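Local coordinates for benzoylformate decarboxylase (Mycobacterium smegmatis, PDB 4Q9D), which belongs to the thiamine pyrophosphate-dependent enzyme family, built from three domains in a four-chain assembly, and binds a magnesium ion in its C-terminal domain, at residues A373-S378 and R426-T431; G408-V413 and Q438-A443; V458-E463 and P485-S490; F496-A501 and D520-L525; A501-T506 and V526-P531. All coordinates share one frame; numbering follows the deposited sequence.

Contact 1: A373-S378 and R426-T431; sequences AVVMES and RTVVAT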
# COMPACT_ATOMS: atom_id res chain seq x y z
N ALA B 373 -31.46 -13.63 21.70
CA ALA B 373 -30.28 -12.79 21.43
C ALA B 373 -30.76 -11.39 21.08
O ALA B 373 -31.79 -11.21 20.43
CB ALA B 373 -29.45 -13.37 20.29
N VAL B 374 -30.02 -10.39 21.53
CA VAL B 374 -30.36 -9.03 21.18
C VAL B 374 -29.30 -8.49 20.21
O VAL B 374 -28.11 -8.63 20.47
CB VAL B 374 -30.43 -8.13 22.45
CG1 VAL B 374 -30.48 -6.63 22.06
CG2 VAL B 374 -31.66 -8.50 23.29
N VAL B 375 -29.74 -7.89 19.09
CA VAL B 375 -28.83 -7.16 18.19
C VAL B 375 -29.19 -5.68 18.28
O VAL B 375 -30.35 -5.32 18.17
CB VAL B 375 -28.95 -7.63 16.72
CG1 VAL B 375 -28.09 -6.76 15.81
CG2 VAL B 375 -28.54 -9.08 16.60
N MET B 376 -28.19 -4.82 18.49
CA MET B 376 -28.47 -3.41 18.77
C MET B 376 -27.87 -2.51 17.69
O MET B 376 -26.68 -2.61 17.40
CB MET B 376 -27.84 -2.99 20.12
CG MET B 376 -27.93 -1.47 20.39
SD MET B 376 -29.67 -0.95 20.64
CE MET B 376 -29.43 0.55 21.60
N GLU B 377 -28.69 -1.62 17.15
CA GLU B 377 -28.24 -0.63 16.18
C GLU B 377 -29.16 0.59 16.27
O GLU B 377 -29.94 0.85 15.36
CB GLU B 377 -28.26 -1.20 14.77
CG GLU B 377 -27.48 -0.38 13.75
CD GLU B 377 -26.93 -1.22 12.62
OE1 GLU B 377 -27.48 -1.14 11.50
OE2 GLU B 377 -25.95 -1.96 12.85
N SER B 378 -29.10 1.29 17.39
CA SER B 378 -29.96 2.45 17.62
C SER B 378 -29.27 3.31 18.66
O SER B 378 -29.52 3.19 19.86
CB SER B 378 -31.33 2.01 18.12
OG SER B 378 -32.17 3.13 18.37
N ARG B 426 -33.57 -20.26 19.36
CA ARG B 426 -33.85 -19.03 20.08
C ARG B 426 -34.24 -18.00 19.07
O ARG B 426 -34.09 -18.21 17.84
CB ARG B 426 -32.64 -18.56 20.89
CG ARG B 426 -31.52 -17.97 20.05
CD ARG B 426 -30.36 -17.46 20.89
NE ARG B 426 -29.22 -17.19 20.01
CZ ARG B 426 -28.04 -16.75 20.42
NH1 ARG B 426 -27.80 -16.53 21.70
NH2 ARG B 426 -27.09 -16.53 19.53
N THR B 427 -34.74 -16.89 19.58
CA THR B 427 -35.16 -15.80 18.74
C THR B 427 -34.12 -14.70 18.80
O THR B 427 -33.44 -14.51 19.81
CB THR B 427 -36.58 -15.28 19.12
OG1 THR B 427 -37.53 -16.32 18.93
CG2 THR B 427 -37.00 -14.10 18.22
N VAL B 428 -33.95 -14.02 17.67
CA VAL B 428 -33.11 -12.84 17.60
C VAL B 428 -34.02 -11.63 17.56
O VAL B 428 -34.91 -11.52 16.71
CB VAL B 428 -32.20 -12.84 16.35
CG1 VAL B 428 -31.42 -11.49 16.26
CG2 VAL B 428 -31.24 -14.00 16.41
N VAL B 429 -33.80 -10.73 18.51
CA VAL B 429 -34.53 -9.47 18.56
C VAL B 429 -33.54 -8.35 18.25
O VAL B 429 -32.56 -8.15 18.96
CB VAL B 429 -35.15 -9.26 19.96
CG1 VAL B 429 -35.83 -7.85 20.05
CG2 VAL B 429 -36.12 -10.40 20.26
N ALA B 430 -33.81 -7.63 17.18
CA ALA B 430 -32.92 -6.59 16.71
C ALA B 430 -33.64 -5.27 16.84
O ALA B 430 -34.69 -5.08 16.25
CB ALA B 430 -32.50 -6.86 15.22
N THR B 431 -33.07 -4.36 17.62
CA THR B 431 -33.67 -3.04 17.74
C THR B 431 -32.83 -2.07 16.92
O THR B 431 -31.67 -1.80 17.26
CB THR B 431 -33.81 -2.59 19.22
OG1 THR B 431 -32.51 -2.48 19.80
CG2 THR B 431 -34.64 -3.64 20.02
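Ala373 and Val375 mesh with Thr427, Val429 and Thr431 through backbone hydrogen bonds, a worked example of parallel pairing in which every second residue of each strand turns its backbone to the other. The straightest of the five bonds runs from Val429 N to Ala373 O, at 2.8 Å and 177° at the hydrogen. Val429 O then receives Val375 N at 2.8 Å, and Glu377 N closes the series on Thr431 O at 3.0 Å. Side chains alternate between the two faces. On one, the methyl of Ala373 sits centrally over the flat of the Arg426 guanidinium, with CB 3.7 Å from CZ, and farther along Val375 CG2 meets Val428 CG1 at 3.8 Å. On the other, Met376 turns at its second torsion (67°), which brings SD to 3.3 Å from Thr431 OG1.

A second shell fixes these groups. Arg426 forms a salt bridge with Asp419 and donates to Ala395 O, while Thr431 OG1 bonds to Tyr361 OH. Helix 408-421 covers the Val375 and Val428 face; helices 357-367 and 382-388 cover the Met376 side. In this buried setting the strands satisfy part of one another's polar backbone, and the neighbouring strands take up more; the arginine lays a face on an alanine while its charge is probably balanced by Asp419.

Contact 2: G408-V413 and Q438-A443; sequences GVPAAV and QYSIQA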
# COMPACT_ATOMS: atom_id res chain seq x y z
N GLY B 408 -26.21 -4.28 11.89
CA GLY B 408 -27.04 -5.13 12.75
C GLY B 408 -28.10 -5.93 12.01
O GLY B 408 -28.42 -7.07 12.39
N VAL B 409 -28.64 -5.36 10.95
CA VAL B 409 -29.69 -6.05 10.20
C VAL B 409 -29.13 -7.33 9.53
O VAL B 409 -29.63 -8.42 9.74
CB VAL B 409 -30.40 -5.11 9.17
CG1 VAL B 409 -31.33 -5.91 8.24
CG2 VAL B 409 -31.22 -4.03 9.89
N PRO B 410 -28.09 -7.19 8.69
CA PRO B 410 -27.53 -8.44 8.12
C PRO B 410 -26.86 -9.35 9.15
O PRO B 410 -26.94 -10.57 9.02
CB PRO B 410 -26.52 -7.95 7.05
CG PRO B 410 -26.21 -6.48 7.45
CD PRO B 410 -27.56 -5.98 8.05
N ALA B 411 -26.20 -8.78 10.16
CA ALA B 411 -25.63 -9.61 11.23
C ALA B 411 -26.70 -10.44 11.94
O ALA B 411 -26.47 -11.60 12.29
CB ALA B 411 -24.86 -8.74 12.25
N ALA B 412 -27.87 -9.84 12.17
CA ALA B 412 -28.98 -10.59 12.77
C ALA B 412 -29.36 -11.83 11.93
O ALA B 412 -29.66 -12.89 12.47
CB ALA B 412 -30.20 -9.69 12.97
N VAL B 413 -29.39 -11.66 10.61
CA VAL B 413 -29.70 -12.75 9.69
C VAL B 413 -28.60 -13.82 9.81
O VAL B 413 -28.88 -15.01 9.92
CB VAL B 413 -29.78 -12.25 8.22
CG1 VAL B 413 -30.08 -13.43 7.26
CG2 VAL B 413 -30.84 -11.18 8.07
N GLN B 438 -32.10 1.44 6.95
CA GLN B 438 -32.02 1.61 5.48
C GLN B 438 -30.73 1.14 4.82
O GLN B 438 -30.76 0.74 3.65
CB GLN B 438 -32.21 3.08 5.08
CG GLN B 438 -33.40 3.73 5.73
CD GLN B 438 -34.68 2.98 5.50
OE1 GLN B 438 -35.03 2.66 4.35
NE2 GLN B 438 -35.41 2.69 6.58
N TYR B 439 -29.60 1.23 5.53
CA TYR B 439 -28.28 0.94 4.93
C TYR B 439 -28.20 -0.42 4.28
O TYR B 439 -27.68 -0.55 3.17
CB TYR B 439 -27.11 1.07 5.95
CG TYR B 439 -26.77 2.50 6.32
CD1 TYR B 439 -25.63 3.13 5.84
CD2 TYR B 439 -27.58 3.20 7.21
CE1 TYR B 439 -25.33 4.46 6.22
CE2 TYR B 439 -27.30 4.50 7.59
CZ TYR B 439 -26.19 5.12 7.08
OH TYR B 439 -25.95 6.42 7.50
N SER B 440 -28.69 -1.43 4.99
CA SER B 440 -28.59 -2.81 4.54
C SER B 440 -29.96 -3.45 4.64
O SER B 440 -30.09 -4.62 4.97
CB SER B 440 -27.58 -3.59 5.41
OG SER B 440 -26.29 -2.99 5.36
N ILE B 441 -30.97 -2.66 4.32
CA ILE B 441 -32.35 -3.09 4.36
C ILE B 441 -32.61 -4.36 3.53
O ILE B 441 -33.39 -5.22 3.94
CB ILE B 441 -33.32 -1.92 3.97
CG1 ILE B 441 -34.77 -2.21 4.43
CG2 ILE B 441 -33.22 -1.55 2.49
CD1 ILE B 441 -35.65 -0.91 4.40
N GLN B 442 -31.90 -4.52 2.41
CA GLN B 442 -32.12 -5.70 1.55
C GLN B 442 -31.79 -7.01 2.26
O GLN B 442 -32.20 -8.08 1.81
CB GLN B 442 -31.32 -5.63 0.23
CG GLN B 442 -31.35 -4.23 -0.46
CD GLN B 442 -30.16 -3.38 -0.04
OE1 GLN B 442 -29.79 -3.36 1.13
NE2 GLN B 442 -29.51 -2.71 -1.02
N ALA B 443 -31.01 -6.94 3.35
CA ALA B 443 -30.69 -8.19 4.06
C ALA B 443 -31.96 -8.88 4.57
O ALA B 443 -31.94 -10.07 4.78
CB ALA B 443 -29.72 -7.94 5.22
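Ser440 is where the chain of 438-443 first meets helix 408-421, and it does so with carbon: its CB rests 3.6 Å from Pro410 CD. Its hydroxyl is turned beside the backbone N (chi1 -59°) and bonds to Gly406 O, just ahead of the helix, so the residue touches the proline ring and grips the chain leading into the helix at once. The carbonyl of Ser440 takes part twice. Val409 CG1, swung anti to its own backbone N (chi1 170°), lies 3.7 Å from Ser440 O, and the same oxygen accepts Ala443 N at 3.0 Å, closing a type I turn.

The two middle residues of that turn, Ile441 and Gln442, set out away from the helix and face the second subunit. There Gln442 NE2 donates to Gln438 O of the second subunit, and the reciprocal bond is made in return.

Ala443 brings the chain back. Its methyl settles among three helix residues, with CB 3.7 Å from Pro410 CB and 4.0 Å from Val409 CG1, while Val413 CG2, one helical turn beyond Val409, lies 3.6 Å from Ala443 O. No hydrogen bond links the two segments, so their fit depends on small carbon groups.

Around this junction, helix 50-64 packs on both partners, Ala55 against Pro410 and Ser52 against Ser440 and Ala443. Strand 454-460 supports the helix through Phe456, which touches Val409, and Ile454, which touches Val413; helix 443-449 leads onward from Ala443 and adds Ile444 beside Val409.

Contact 3: V458-E463 and P485-S490; sequences VLRNGE and PGLDIS. With MG (magnesium ion), chain F.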
# COMPACT_ATOMS: atom_id res chain seq x y z
N VAL B 458 -38.07 -1.65 14.60
CA VAL B 458 -37.51 -0.45 14.01
C VAL B 458 -38.10 0.81 14.64
O VAL B 458 -39.30 1.04 14.60
CB VAL B 458 -37.76 -0.44 12.47
CG1 VAL B 458 -37.30 0.86 11.86
CG2 VAL B 458 -37.06 -1.64 11.80
N LEU B 459 -37.23 1.62 15.22
CA LEU B 459 -37.66 2.84 15.89
C LEU B 459 -37.69 4.01 14.92
O LEU B 459 -36.66 4.60 14.58
CB LEU B 459 -36.76 3.13 17.10
CG LEU B 459 -36.85 2.15 18.29
CD1 LEU B 459 -36.21 0.83 17.99
CD2 LEU B 459 -36.16 2.77 19.50
N ARG B 460 -38.90 4.33 14.48
CA ARG B 460 -39.11 5.32 13.45
C ARG B 460 -39.40 6.71 14.06
O ARG B 460 -40.54 7.02 14.42
CB ARG B 460 -40.27 4.86 12.53
CG ARG B 460 -40.77 5.92 11.48
CD ARG B 460 -39.91 5.93 10.24
NE ARG B 460 -40.40 6.85 9.21
CZ ARG B 460 -39.64 7.77 8.63
NH1 ARG B 460 -38.35 7.87 8.97
NH2 ARG B 460 -40.17 8.58 7.72
N ASN B 461 -38.37 7.54 14.17
CA ASN B 461 -38.56 8.91 14.62
C ASN B 461 -38.28 9.96 13.54
O ASN B 461 -38.29 11.15 13.83
CB ASN B 461 -37.71 9.20 15.88
CG ASN B 461 -36.22 8.98 15.65
OD1 ASN B 461 -35.77 8.82 14.52
ND2 ASN B 461 -35.45 8.99 16.72
N GLY B 462 -38.04 9.52 12.30
CA GLY B 462 -37.90 10.45 11.18
C GLY B 462 -36.55 11.17 11.08
O GLY B 462 -36.40 12.15 10.34
N GLU B 463 -35.54 10.68 11.80
CA GLU B 463 -34.23 11.36 11.77
C GLU B 463 -33.06 10.47 12.15
O GLU B 463 -33.23 9.46 12.83
CB GLU B 463 -34.23 12.57 12.72
CG GLU B 463 -34.65 12.21 14.12
CD GLU B 463 -34.78 13.44 15.03
OE1 GLU B 463 -35.21 14.52 14.56
OE2 GLU B 463 -34.44 13.30 16.22
N PRO B 485 -37.78 11.99 6.04
CA PRO B 485 -39.22 11.95 5.78
C PRO B 485 -39.52 10.96 4.65
O PRO B 485 -38.60 10.57 3.94
CB PRO B 485 -39.53 13.39 5.30
CG PRO B 485 -38.23 13.81 4.61
CD PRO B 485 -37.13 13.20 5.48
N GLY B 486 -40.78 10.57 4.49
CA GLY B 486 -41.21 9.90 3.27
C GLY B 486 -40.73 8.46 3.13
O GLY B 486 -40.27 8.06 2.07
N LEU B 487 -40.83 7.71 4.21
CA LEU B 487 -40.46 6.30 4.21
C LEU B 487 -41.59 5.55 4.84
O LEU B 487 -42.00 5.86 5.95
CB LEU B 487 -39.21 6.05 5.05
CG LEU B 487 -37.84 6.40 4.46
CD1 LEU B 487 -36.81 6.22 5.57
CD2 LEU B 487 -37.54 5.48 3.28
N ASP B 488 -42.12 4.58 4.11
CA ASP B 488 -43.09 3.66 4.68
C ASP B 488 -42.38 2.31 4.81
O ASP B 488 -42.31 1.52 3.87
CB ASP B 488 -44.36 3.58 3.82
CG ASP B 488 -45.33 2.48 4.28
OD1 ASP B 488 -45.15 1.91 5.37
OD2 ASP B 488 -46.25 2.17 3.52
N ILE B 489 -41.80 2.09 5.99
CA ILE B 489 -40.90 0.97 6.17
C ILE B 489 -41.64 -0.39 6.14
O ILE B 489 -41.07 -1.40 5.73
CB ILE B 489 -40.05 1.16 7.44
CG1 ILE B 489 -39.10 2.35 7.24
CG2 ILE B 489 -39.29 -0.14 7.77
CD1 ILE B 489 -38.28 2.71 8.44
N SER B 490 -42.91 -0.41 6.54
CA SER B 490 -43.74 -1.64 6.42
C SER B 490 -43.93 -2.11 4.99
O SER B 490 -43.77 -3.29 4.71
CB SER B 490 -45.12 -1.46 7.05
OG SER B 490 -45.07 -1.85 8.39
MG MG F . -33.98 7.63 13.88
O HOH W 1 -34.68 5.88 15.39
O HOH W 2 -42.90 8.89 6.48
O HOH W 3 -43.37 6.95 8.82
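The Arg460 guanidinium lies with one face against Leu487, whose CB stands 3.8 Å above the plane and is displaced toward the rim; the two side chains cross at about a right angle. Two waters occupy its edge, in plane, and the backbone of Pro485 and Gly486 also comes up to it. One water accepts from Arg460 NH2 at 3.0 Å and also from Leu487 N, and the other accepts from Arg460 NE at 3.0 Å and donates weakly to Leu487 O. A bend at the second torsion (84°) turns the arginine toward this loop, while its CD lies 4.0 Å from Ile489 CD1. The same methyl of Ile489 lies 4.0 Å from Val458 CG1.

Just past Arg460, the chain turns to the magnesium ion, whose ligands include Asn461 OD1 at 2.2 Å, Glu463 O at 2.2 Å, a water and Asp434. The Asp434 carboxylate serves two sites, OD1 on the metal and OD2 in a salt bridge to Arg460 NH1. The arginine probably helps orient this metal ligand and may temper the carboxylate's charge, in a site consistent with the magnesium-binding region of thiamine pyrophosphate enzymes.

Contact 4: F496-A501 and D520-L525; sequences FGCRTA and DGPTVL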
# COMPACT_ATOMS: atom_id res chain seq x y z
N PHE B 496 -40.04 -7.08 0.55
CA PHE B 496 -38.94 -8.05 0.68
C PHE B 496 -39.37 -9.40 1.27
O PHE B 496 -38.52 -10.26 1.52
CB PHE B 496 -37.79 -7.47 1.51
CG PHE B 496 -36.94 -6.46 0.76
CD1 PHE B 496 -36.24 -6.85 -0.39
CD2 PHE B 496 -36.84 -5.15 1.19
CE1 PHE B 496 -35.45 -5.93 -1.09
CE2 PHE B 496 -36.05 -4.22 0.50
CZ PHE B 496 -35.36 -4.61 -0.64
N GLY B 497 -40.67 -9.57 1.51
CA GLY B 497 -41.20 -10.85 1.95
C GLY B 497 -41.36 -11.05 3.46
O GLY B 497 -41.71 -12.14 3.90
N CYS B 498 -41.11 -10.01 4.25
CA CYS B 498 -41.22 -10.16 5.70
C CYS B 498 -42.64 -9.87 6.15
O CYS B 498 -43.31 -9.02 5.55
CB CYS B 498 -40.29 -9.17 6.40
SG CYS B 498 -38.55 -9.66 6.25
N ARG B 499 -43.09 -10.56 7.20
CA ARG B 499 -44.29 -10.13 7.94
C ARG B 499 -44.01 -8.74 8.48
O ARG B 499 -42.86 -8.38 8.76
CB ARG B 499 -44.54 -11.02 9.15
CG ARG B 499 -44.96 -12.45 8.89
CD ARG B 499 -45.24 -13.10 10.26
NE ARG B 499 -46.53 -12.60 10.78
CZ ARG B 499 -46.72 -11.81 11.85
NH1 ARG B 499 -45.72 -11.39 12.66
NH2 ARG B 499 -47.97 -11.45 12.13
N THR B 500 -45.06 -7.95 8.68
CA THR B 500 -44.84 -6.59 9.14
C THR B 500 -46.08 -5.98 9.79
O THR B 500 -47.18 -6.38 9.50
CB THR B 500 -44.34 -5.70 7.97
OG1 THR B 500 -43.88 -4.45 8.49
CG2 THR B 500 -45.46 -5.44 7.00
N ALA B 501 -45.88 -5.03 10.70
CA ALA B 501 -46.96 -4.17 11.17
C ALA B 501 -46.39 -2.82 11.58
O ALA B 501 -45.20 -2.68 11.92
CB ALA B 501 -47.75 -4.81 12.32
N ASP B 520 -43.66 -18.22 11.91
CA ASP B 520 -42.54 -18.80 11.18
C ASP B 520 -42.00 -17.71 10.25
O ASP B 520 -42.74 -17.16 9.43
CB ASP B 520 -42.95 -20.06 10.42
CG ASP B 520 -44.36 -19.98 9.89
OD1 ASP B 520 -44.85 -18.85 9.66
OD2 ASP B 520 -44.99 -21.05 9.72
N GLY B 521 -40.74 -17.36 10.42
CA GLY B 521 -40.19 -16.28 9.63
C GLY B 521 -40.15 -14.95 10.34
O GLY B 521 -40.79 -14.73 11.37
N PRO B 522 -39.38 -14.03 9.77
CA PRO B 522 -39.06 -12.75 10.42
C PRO B 522 -40.22 -11.78 10.33
O PRO B 522 -41.04 -11.84 9.41
CB PRO B 522 -37.91 -12.22 9.54
CG PRO B 522 -38.23 -12.77 8.18
CD PRO B 522 -38.76 -14.16 8.44
N THR B 523 -40.26 -10.85 11.27
CA THR B 523 -41.23 -9.77 11.24
C THR B 523 -40.49 -8.46 11.43
O THR B 523 -39.54 -8.38 12.22
CB THR B 523 -42.25 -9.90 12.41
OG1 THR B 523 -42.88 -11.18 12.34
CG2 THR B 523 -43.29 -8.79 12.37
N VAL B 524 -40.92 -7.44 10.69
CA VAL B 524 -40.47 -6.08 10.86
C VAL B 524 -41.59 -5.26 11.52
O VAL B 524 -42.65 -5.03 10.94
CB VAL B 524 -40.06 -5.46 9.51
CG1 VAL B 524 -39.63 -3.99 9.69
CG2 VAL B 524 -38.92 -6.31 8.84
N LEU B 525 -41.36 -4.83 12.76
CA LEU B 525 -42.34 -4.02 13.48
C LEU B 525 -41.84 -2.59 13.46
O LEU B 525 -40.76 -2.29 13.97
CB LEU B 525 -42.54 -4.53 14.91
CG LEU B 525 -43.09 -5.96 15.04
CD1 LEU B 525 -43.18 -6.38 16.51
CD2 LEU B 525 -44.42 -6.14 14.33
O HOH W 4 -42.18 -13.62 7.63
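Arg499, Thr500 and Ala501 lie in register with Thr523, Val524 and Leu525 as the two parallel strands of a beta-alpha-beta unit whose connecting helix is 506-518. Val524 is the pivot of the backbone pairing. Its N donates to Arg499 O at 2.9 Å, and its carbonyl is gripped twice, by Ala501 N at 3.2 Å and by Thr500 OG1 at 2.8 Å. Thr500 can add this second bond because its hydroxyl stands anti to the backbone N (chi1 -168°), beside its own carbonyl; the same OG1 also bonds to Ser490 OG.

At the start of the pair the direct bond is poor: Arg499 N reaches Pro522 O only weakly, at 3.3 Å and 133° at the hydrogen. A water compensates, accepting from Arg499 N and donating to Pro522 O at 2.8 Å. The arginine side chain folds back at its third torsion, and NH1 donates to Thr523 OG1 at 2.9 Å, with the hydroxyl near the guanidinium plane at its edge. Apolar contacts flank these bonds, with Cys498 SG 3.7 Å from Pro522 CG and Ala501 CB 4.1 Å from Leu525 CD2.

Helix 506-518 packs over the face bearing Thr523 and Leu525, and helix 489-495 over that of Thr500 and Val524. Threonine hydroxyls and a water thus supplement the main-chain bonding, so that strand 499-502, an outermost strand of the sheet within this chain, is held by side chains as well.

Contact 5: A501-T506 and V526-P531; sequences ATVEST and VVPTLP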
# COMPACT_ATOMS: atom_id res chain seq x y z
N ALA B 501 -45.88 -5.03 10.70
CA ALA B 501 -46.96 -4.17 11.17
C ALA B 501 -46.39 -2.82 11.58
O ALA B 501 -45.20 -2.68 11.92
CB ALA B 501 -47.75 -4.81 12.32
N THR B 502 -47.23 -1.80 11.50
CA THR B 502 -46.89 -0.48 12.01
C THR B 502 -47.68 -0.35 13.31
O THR B 502 -48.91 -0.38 13.30
CB THR B 502 -47.28 0.61 11.00
OG1 THR B 502 -46.52 0.42 9.79
CG2 THR B 502 -47.04 2.04 11.58
N VAL B 503 -46.99 -0.24 14.44
CA VAL B 503 -47.68 -0.27 15.71
C VAL B 503 -48.21 1.12 16.10
O VAL B 503 -47.58 2.15 15.82
CB VAL B 503 -46.81 -0.91 16.81
CG1 VAL B 503 -46.17 -2.22 16.29
CG2 VAL B 503 -45.75 0.02 17.27
N GLU B 504 -49.38 1.14 16.73
CA GLU B 504 -50.06 2.39 17.11
C GLU B 504 -50.01 2.72 18.61
O GLU B 504 -50.35 3.84 19.03
CB GLU B 504 -51.52 2.34 16.64
CG GLU B 504 -51.65 2.15 15.13
CD GLU B 504 -53.02 1.65 14.66
OE1 GLU B 504 -54.04 1.86 15.36
OE2 GLU B 504 -53.08 1.03 13.58
N SER B 505 -49.57 1.77 19.41
CA SER B 505 -49.63 1.92 20.85
C SER B 505 -48.76 0.87 21.50
O SER B 505 -48.34 -0.10 20.84
CB SER B 505 -51.07 1.68 21.32
OG SER B 505 -51.43 0.33 21.08
N THR B 506 -48.54 1.03 22.80
CA THR B 506 -47.84 -0.00 23.55
C THR B 506 -48.63 -1.31 23.58
O THR B 506 -48.03 -2.39 23.56
CB THR B 506 -47.49 0.46 24.97
OG1 THR B 506 -48.67 0.96 25.62
CG2 THR B 506 -46.44 1.57 24.91
N VAL B 526 -42.61 -1.71 12.85
CA VAL B 526 -42.23 -0.32 12.76
C VAL B 526 -42.95 0.45 13.87
O VAL B 526 -44.18 0.47 13.92
CB VAL B 526 -42.55 0.23 11.35
CG1 VAL B 526 -42.02 1.65 11.22
CG2 VAL B 526 -41.92 -0.69 10.25
N VAL B 527 -42.18 1.05 14.78
CA VAL B 527 -42.72 1.71 15.95
C VAL B 527 -42.45 3.22 15.89
O VAL B 527 -41.32 3.68 16.02
CB VAL B 527 -42.11 1.14 17.24
CG1 VAL B 527 -42.76 1.80 18.47
CG2 VAL B 527 -42.28 -0.40 17.30
N PRO B 528 -43.51 4.02 15.68
CA PRO B 528 -43.25 5.46 15.63
C PRO B 528 -42.82 5.97 17.00
O PRO B 528 -43.48 5.71 18.00
CB PRO B 528 -44.60 6.06 15.21
CG PRO B 528 -45.39 4.89 14.62
CD PRO B 528 -44.90 3.66 15.36
N THR B 529 -41.70 6.68 17.07
CA THR B 529 -41.19 7.11 18.36
C THR B 529 -40.88 8.60 18.29
O THR B 529 -40.86 9.18 17.21
CB THR B 529 -39.91 6.35 18.75
OG1 THR B 529 -38.91 6.63 17.78
CG2 THR B 529 -40.15 4.83 18.81
N LEU B 530 -40.61 9.20 19.44
CA LEU B 530 -40.32 10.63 19.50
C LEU B 530 -38.86 10.94 19.19
O LEU B 530 -37.98 10.19 19.61
CB LEU B 530 -40.67 11.19 20.88
CG LEU B 530 -42.11 10.89 21.31
CD1 LEU B 530 -42.24 11.07 22.81
CD2 LEU B 530 -43.10 11.77 20.58
N PRO B 531 -38.61 12.06 18.49
CA PRO B 531 -37.29 12.60 18.11
C PRO B 531 -36.35 12.92 19.29
O PRO B 531 -36.79 12.90 20.44
CB PRO B 531 -37.65 13.89 17.38
CG PRO B 531 -39.03 13.67 16.86
CD PRO B 531 -39.71 12.85 17.91
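Val503 and Val527 cross obliquely, and one methyl does nearly all the work: Val503 CG2 presses to 3.5 Å from Val527 CG2, closer than carbons usually come, and to 3.7 Å from Val527 CG1. That methyl is placed between its own backbone N and carbonyl carbon by a first torsion of -47° for CG1, which aims it into the fork of the opposing valine. Beyond it, the ring of Pro528 approaches the backbone, with CD 3.1 Å from Val503 O and CD 4.2 Å from Val503 CG2.

On the other face of the sheet, Thr502 stands beside Val526. Its CG2 lies 4.0 Å from Val526 O, while its hydroxyl bonds to Ser490 OG. Two hydrogen bonds keep the strands in register: Val526 N donates to Ala501 O at 2.9 Å, and Val503 N to Val526 O at 2.9 Å. The next step of the pattern would need an N-H at 528, but proline has none, and its ring carbon meets Val503 O instead.

From here the strands part. Ser505 caps the N-terminus of helix 506-518 by accepting from Met508 N, and Leu509 of that helix packs on Val527, where Val360 of helix 357-367 also touches. A strand pair that separates just where the first strand hands over to its connecting helix is characteristic of the carboxyl end of a parallel beta-alpha-beta unit in an alpha/beta sheet.

Four of the contacts lie on one parallel sheet of the C-terminal part, whose strands run across it in the order 397-399, 373-377, 428-433, 454-460, 523-528 and 499-502; contact 2 packs helix 408-421 beside it. Contact 1 pairs inner strands; contacts 4 and 5, with centres about 15 Å apart and Ala501 in common, follow the last pair. Contact 3 hangs on strand 454-460 between them, centre to centre about 9 Å from contact 5 and 18 Å from contact 1. Contacts 1 and 2, centres about 12 Å apart, alternate along the chain; contacts 3, 4 and 5 follow. The sheet thus carries the magnesium site at contact 3, while contacts 2, 3 and 4 also touch the second subunit.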